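Sugar-phosphate aldolase (Thermotoga maritima, PDB 1PVT) is an aldolase-type protein of the class II aldolase and adducin family, in the AraD-like clan, built round a mixed beta sheet flanked by helices. Local coordinates at residues L132-M135 with E139-E142; M148-E153 with E218-V223. All coordinates share one frame; numbering follows the deposited sequence.

Interaction 1. Residues L132-M135 with E139-E142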
loop_
_atom_site.group_PDB
_atom_site.type_symbol
_atom_site.label_atom_id
_atom_site.label_comp_id
_atom_site.label_asym_id
_atom_site.label_seq_id
_atom_site.Cartn_x
_atom_site.Cartn_y
_atom_site.Cartn_z
ATOM N N LEU A 132 -8.917 -2.065 -11.636
ATOM C CA LEU A 132 -8.353 -1.212 -12.653
ATOM C C LEU A 132 -9.426 -1.055 -13.706
ATOM O O LEU A 132 -9.871 0.046 -13.988
ATOM C CB LEU A 132 -7.131 -1.886 -13.252
ATOM C CG LEU A 132 -5.886 -1.036 -13.421
ATOM C CD1 LEU A 132 -5.637 -0.180 -12.175
ATOM C CD2 LEU A 132 -4.730 -1.979 -13.688
ATOM N N THR A 133 -9.847 -2.174 -14.274
ATOM C CA THR A 133 -10.879 -2.169 -15.294
ATOM C C THR A 133 -12.037 -1.293 -14.874
ATOM O O THR A 133 -12.476 -0.423 -15.616
ATOM C CB THR A 133 -11.443 -3.560 -15.509
ATOM O OG1 THR A 133 -10.380 -4.456 -15.828
ATOM C CG2 THR A 133 -12.448 -3.550 -16.634
ATOM N N LEU A 134 -12.529 -1.541 -13.669
ATOM C CA LEU A 134 -13.658 -0.807 -13.112
ATOM C C LEU A 134 -13.470 0.705 -13.073
ATOM O O LEU A 134 -14.407 1.453 -13.340
ATOM C CB LEU A 134 -13.967 -1.353 -11.710
ATOM C CG LEU A 134 -14.950 -0.661 -10.757
ATOM C CD1 LEU A 134 -14.225 0.391 -9.939
ATOM C CD2 LEU A 134 -16.110 -0.074 -11.534
HETATM N N MSE A 135 -12.266 1.159 -12.750
HETATM C CA MSE A 135 -12.000 2.592 -12.689
HETATM C C MSE A 135 -11.779 3.210 -14.064
HETATM O O MSE A 135 -11.370 4.363 -14.187
HETATM C CB MSE A 135 -10.782 2.856 -11.815
HETATM C CG MSE A 135 -10.928 2.326 -10.413
HETATM SE SE MSE A 135 -9.479 2.941 -9.316
HETATM C CE MSE A 135 -8.030 1.989 -10.209
ATOM N N GLU A 139 -19.053 6.186 -15.516
ATOM C CA GLU A 139 -19.896 6.132 -14.325
ATOM C C GLU A 139 -19.279 5.245 -13.252
ATOM O O GLU A 139 -19.912 4.332 -12.717
ATOM C CB GLU A 139 -21.299 5.629 -14.679
ATOM C CG GLU A 139 -21.375 4.242 -15.294
ATOM C CD GLU A 139 -22.810 3.733 -15.339
ATOM O OE1 GLU A 139 -23.690 4.441 -15.897
ATOM O OE2 GLU A 139 -23.055 2.626 -14.810
ATOM N N PHE A 140 -18.032 5.544 -12.930
ATOM C CA PHE A 140 -17.297 4.784 -11.952
ATOM C C PHE A 140 -17.744 5.087 -10.531
ATOM O O PHE A 140 -18.028 4.181 -9.750
ATOM C CB PHE A 140 -15.809 5.071 -12.161
ATOM C CG PHE A 140 -14.946 4.769 -10.981
ATOM C CD1 PHE A 140 -15.155 3.630 -10.210
ATOM C CD2 PHE A 140 -13.899 5.623 -10.653
ATOM C CE1 PHE A 140 -14.335 3.348 -9.128
ATOM C CE2 PHE A 140 -13.076 5.349 -9.577
ATOM C CZ PHE A 140 -13.295 4.207 -8.810
ATOM N N GLN A 141 -17.831 6.365 -10.205
ATOM C CA GLN A 141 -18.217 6.771 -8.863
ATOM C C GLN A 141 -19.529 6.161 -8.384
ATOM O O GLN A 141 -19.657 5.759 -7.227
ATOM C CB GLN A 141 -18.303 8.299 -8.795
ATOM C CG GLN A 141 -17.000 9.023 -9.152
ATOM C CD GLN A 141 -15.831 8.651 -8.239
ATOM O OE1 GLN A 141 -15.376 7.506 -8.224
ATOM N NE2 GLN A 141 -15.342 9.625 -7.472
ATOM N N GLU A 142 -20.498 6.083 -9.284
ATOM C CA GLU A 142 -21.811 5.554 -8.936
ATOM C C GLU A 142 -21.921 4.034 -8.792
ATOM O O GLU A 142 -23.022 3.506 -8.626
ATOM C CB GLU A 142 -22.840 6.043 -9.960
ATOM C CG GLU A 142 -23.019 7.560 -10.000
ATOM C CD GLU A 142 -23.527 8.130 -8.675
ATOM O OE1 GLU A 142 -24.583 7.660 -8.178
ATOM O OE2 GLU A 142 -22.873 9.051 -8.131
#
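Phe140 lays its ring against Met135 and Leu134 in a buried contact of apolar side chains, where the chain comes out of helix 129-134 and turns back on itself in the loop before helix 144-147. The two halves are separated by three residues, so this is a local closure: the CA atoms of Met135 and Phe140 stand 5.8 Å apart, and the ring packs beside the end of the helix. Met135, a selenomethionine in this model, is the first residue to leave helical backbone angles. Its CG is placed anti to the carbonyl carbon (chi1 -58°), and the side chain then runs alongside Phe140 in the same direction. The methylene of Met135 meets the ring, with CG 3.4 Å from CZ of Phe140. Met135 CG lies over one face of the Phe140 ring as a CH-pi contact, 3.9 Å from its centroid and 30° off the normal. Farther along, the selenium adds a Met-aromatic contact; Met135 SE is 4.9 Å from the centroid of the Phe140 ring and reaches it obliquely, at 48° to the normal. The backbone shares the same face, since CA of Met135 stands 3.9 Å above the plane of the Phe140 ring, over the centre. Above the opposite face sits OE1 of Gln141, displaced toward the rim. Leu134 meets Phe140 differently: its side chain crosses that of the phenylalanine at about a right angle, although the very close approach of its CD1 methyl to the ring is doubtful in this model. Beyond the pair, Phe140 also packs on Val164 of the outermost strand 163-165 and on Asp192, while Leu134 reaches helix 203-224.

Interaction 2. Residues M148-E153 with E218-V223; sequences MKIHPE and EILLRV
Ile150 overlaps Ile219 and Leu220 with its two branches, one for each partner. The CG2 methyl, anti to the backbone N, meets its counterpart on helix 203-224, Ile150 CG2 lying 3.3 Å from Ile219 CG2; these two side chains slide past each other in opposite directions. The longer branch is extended (chi2 178°) and carries its terminal methyl to the base of the neighbouring leucine, with Ile150 CD1 3.5 Å from Leu220 CB. Here the side chains cross at about a right angle. Ile219 uses its other branch on His151: Ile219 CD1 stands over the centre of the His151 imidazole in a CH-pi contact, 4.3 Å from the centroid and only 7° off the ring normal. Against the opposite face of that ring lies CB of Glu153, offset toward the rim, so the imidazole is sandwiched between aliphatic carbons. The contact is partly buried, with Leu220 its buried member. It joins the link between helices 144-147 and 152-157 to the C-terminal part of helix 203-224, where His151 also touches Ala216 and Leu220 packs on Leu143, in the loop just before helix 144-147.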
loop_
_atom_site.group_PDB
_atom_site.type_symbol
_atom_site.label_atom_id
_atom_site.label_comp_id
_atom_site.label_asym_id
_atom_site.label_seq_id
_atom_site.Cartn_x
_atom_site.Cartn_y
_atom_site.Cartn_z
HETATM N N MSE A 148 -19.631 -1.810 -2.934
HETATM C CA MSE A 148 -19.284 -1.880 -1.529
HETATM C C MSE A 148 -20.184 -2.763 -0.691
HETATM O O MSE A 148 -20.005 -2.856 0.520
HETATM C CB MSE A 148 -19.235 -0.475 -0.931
HETATM C CG MSE A 148 -18.029 0.328 -1.378
HETATM SE SE MSE A 148 -16.392 -0.681 -1.110
HETATM C CE MSE A 148 -16.169 -1.358 -2.907
ATOM N N LYS A 149 -21.153 -3.412 -1.321
ATOM C CA LYS A 149 -22.037 -4.291 -0.575
ATOM C C LYS A 149 -22.460 -5.460 -1.439
ATOM O O LYS A 149 -23.575 -5.965 -1.315
ATOM C CB LYS A 149 -23.268 -3.525 -0.073
ATOM C CG LYS A 149 -23.931 -4.171 1.158
ATOM C CD LYS A 149 -24.834 -3.193 1.941
ATOM C CE LYS A 149 -25.272 -3.780 3.292
ATOM N NZ LYS A 149 -26.093 -2.845 4.115
ATOM N N ILE A 150 -21.557 -5.890 -2.313
ATOM C CA ILE A 150 -21.835 -7.010 -3.197
ATOM C C ILE A 150 -21.826 -8.299 -2.403
ATOM O O ILE A 150 -22.443 -9.290 -2.793
ATOM C CB ILE A 150 -20.805 -7.115 -4.302
ATOM C CG1 ILE A 150 -20.836 -5.842 -5.140
ATOM C CG2 ILE A 150 -21.112 -8.314 -5.175
ATOM C CD1 ILE A 150 -19.806 -5.817 -6.237
ATOM N N HIS A 151 -21.101 -8.287 -1.295
ATOM C CA HIS A 151 -21.047 -9.435 -0.410
ATOM C C HIS A 151 -20.504 -8.965 0.916
ATOM O O HIS A 151 -19.580 -8.151 0.976
ATOM C CB HIS A 151 -20.178 -10.566 -0.975
ATOM C CG HIS A 151 -18.764 -10.173 -1.257
ATOM N ND1 HIS A 151 -17.725 -11.079 -1.229
ATOM C CD2 HIS A 151 -18.217 -8.985 -1.602
ATOM C CE1 HIS A 151 -16.599 -10.466 -1.543
ATOM N NE2 HIS A 151 -16.870 -9.194 -1.775
ATOM N N PRO A 152 -21.093 -9.461 2.003
ATOM C CA PRO A 152 -20.689 -9.105 3.363
ATOM C C PRO A 152 -19.194 -8.835 3.476
ATOM O O PRO A 152 -18.786 -7.763 3.904
ATOM C CB PRO A 152 -21.144 -10.311 4.170
ATOM C CG PRO A 152 -22.442 -10.659 3.484
ATOM C CD PRO A 152 -22.082 -10.555 2.013
ATOM N N GLU A 153 -18.388 -9.806 3.076
ATOM C CA GLU A 153 -16.938 -9.681 3.123
ATOM C C GLU A 153 -16.382 -8.256 3.058
ATOM O O GLU A 153 -15.434 -7.933 3.769
ATOM C CB GLU A 153 -16.320 -10.516 1.998
ATOM C CG GLU A 153 -16.067 -11.978 2.360
ATOM C CD GLU A 153 -14.624 -12.230 2.784
ATOM O OE1 GLU A 153 -13.748 -12.326 1.887
ATOM O OE2 GLU A 153 -14.364 -12.319 4.010
ATOM N N GLU A 218 -14.499 -7.727 -9.184
ATOM C CA GLU A 218 -14.682 -8.794 -10.146
ATOM C C GLU A 218 -16.124 -9.267 -10.230
ATOM O O GLU A 218 -16.640 -9.514 -11.324
ATOM C CB GLU A 218 -13.773 -9.962 -9.807
ATOM C CG GLU A 218 -13.723 -10.984 -10.908
ATOM C CD GLU A 218 -12.493 -11.844 -10.819
ATOM O OE1 GLU A 218 -11.704 -11.646 -9.860
ATOM O OE2 GLU A 218 -12.313 -12.709 -11.709
ATOM N N ILE A 219 -16.774 -9.395 -9.079
ATOM C CA ILE A 219 -18.169 -9.817 -9.043
ATOM C C ILE A 219 -19.043 -8.750 -9.702
ATOM O O ILE A 219 -19.939 -9.059 -10.479
ATOM C CB ILE A 219 -18.655 -10.023 -7.596
ATOM C CG1 ILE A 219 -17.855 -11.132 -6.925
ATOM C CG2 ILE A 219 -20.122 -10.400 -7.587
ATOM C CD1 ILE A 219 -18.234 -11.368 -5.475
ATOM N N LEU A 220 -18.781 -7.485 -9.385
ATOM C CA LEU A 220 -19.548 -6.387 -9.958
ATOM C C LEU A 220 -19.470 -6.469 -11.467
ATOM O O LEU A 220 -20.487 -6.503 -12.163
ATOM C CB LEU A 220 -18.975 -5.046 -9.513
ATOM C CG LEU A 220 -19.702 -3.826 -10.074
ATOM C CD1 LEU A 220 -21.052 -3.706 -9.401
ATOM C CD2 LEU A 220 -18.897 -2.578 -9.827
ATOM N N LEU A 221 -18.242 -6.512 -11.964
ATOM C CA LEU A 221 -18.002 -6.572 -13.389
ATOM C C LEU A 221 -18.655 -7.735 -14.099
ATOM O O LEU A 221 -19.113 -7.588 -15.221
ATOM C CB LEU A 221 -16.507 -6.567 -13.663
ATOM C CG LEU A 221 -16.071 -5.257 -14.320
ATOM C CD1 LEU A 221 -16.516 -4.060 -13.491
ATOM C CD2 LEU A 221 -14.568 -5.263 -14.479
ATOM N N ARG A 222 -18.713 -8.894 -13.473
ATOM C CA ARG A 222 -19.342 -10.004 -14.154
ATOM C C ARG A 222 -20.843 -9.807 -14.177
ATOM O O ARG A 222 -21.510 -10.167 -15.145
ATOM C CB ARG A 222 -19.030 -11.320 -13.463
ATOM C CG ARG A 222 -19.441 -12.521 -14.282
ATOM C CD ARG A 222 -18.515 -12.678 -15.477
ATOM N NE ARG A 222 -18.930 -13.763 -16.358
ATOM C CZ ARG A 222 -18.195 -14.217 -17.366
ATOM N NH1 ARG A 222 -17.007 -13.676 -17.611
ATOM N NH2 ARG A 222 -18.647 -15.204 -18.133
ATOM N N VAL A 223 -21.382 -9.242 -13.105
ATOM C CA VAL A 223 -22.811 -9.019 -13.049
ATOM C C VAL A 223 -23.218 -8.060 -14.139
ATOM O O VAL A 223 -24.230 -8.261 -14.790
ATOM C CB VAL A 223 -23.252 -8.447 -11.703
ATOM C CG1 VAL A 223 -24.705 -8.032 -11.776
ATOM C CG2 VAL A 223 -23.084 -9.491 -10.615
#

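How the interactions relate
Interactions 1 and 2 follow one another along the chain, the first closing before the second opens, and their centres lie 13 Å apart on the same side of the chain's centre. What connects them is helix 203-224. Its residues 218-223 belong to interaction 2, yet Leu220 and Leu221 also pack on Leu134 of interaction 1, and Thr133 CG2 comes within 3.5 Å of Leu221 CD2. The long C-terminal helix thus gathers helix 129-134 and the link leading into helix 152-157, while Phe140 of interaction 1 reaches strand 163-165 at one edge of the sheet. One local closure and one long-range contact therefore meet directly on a shared helix.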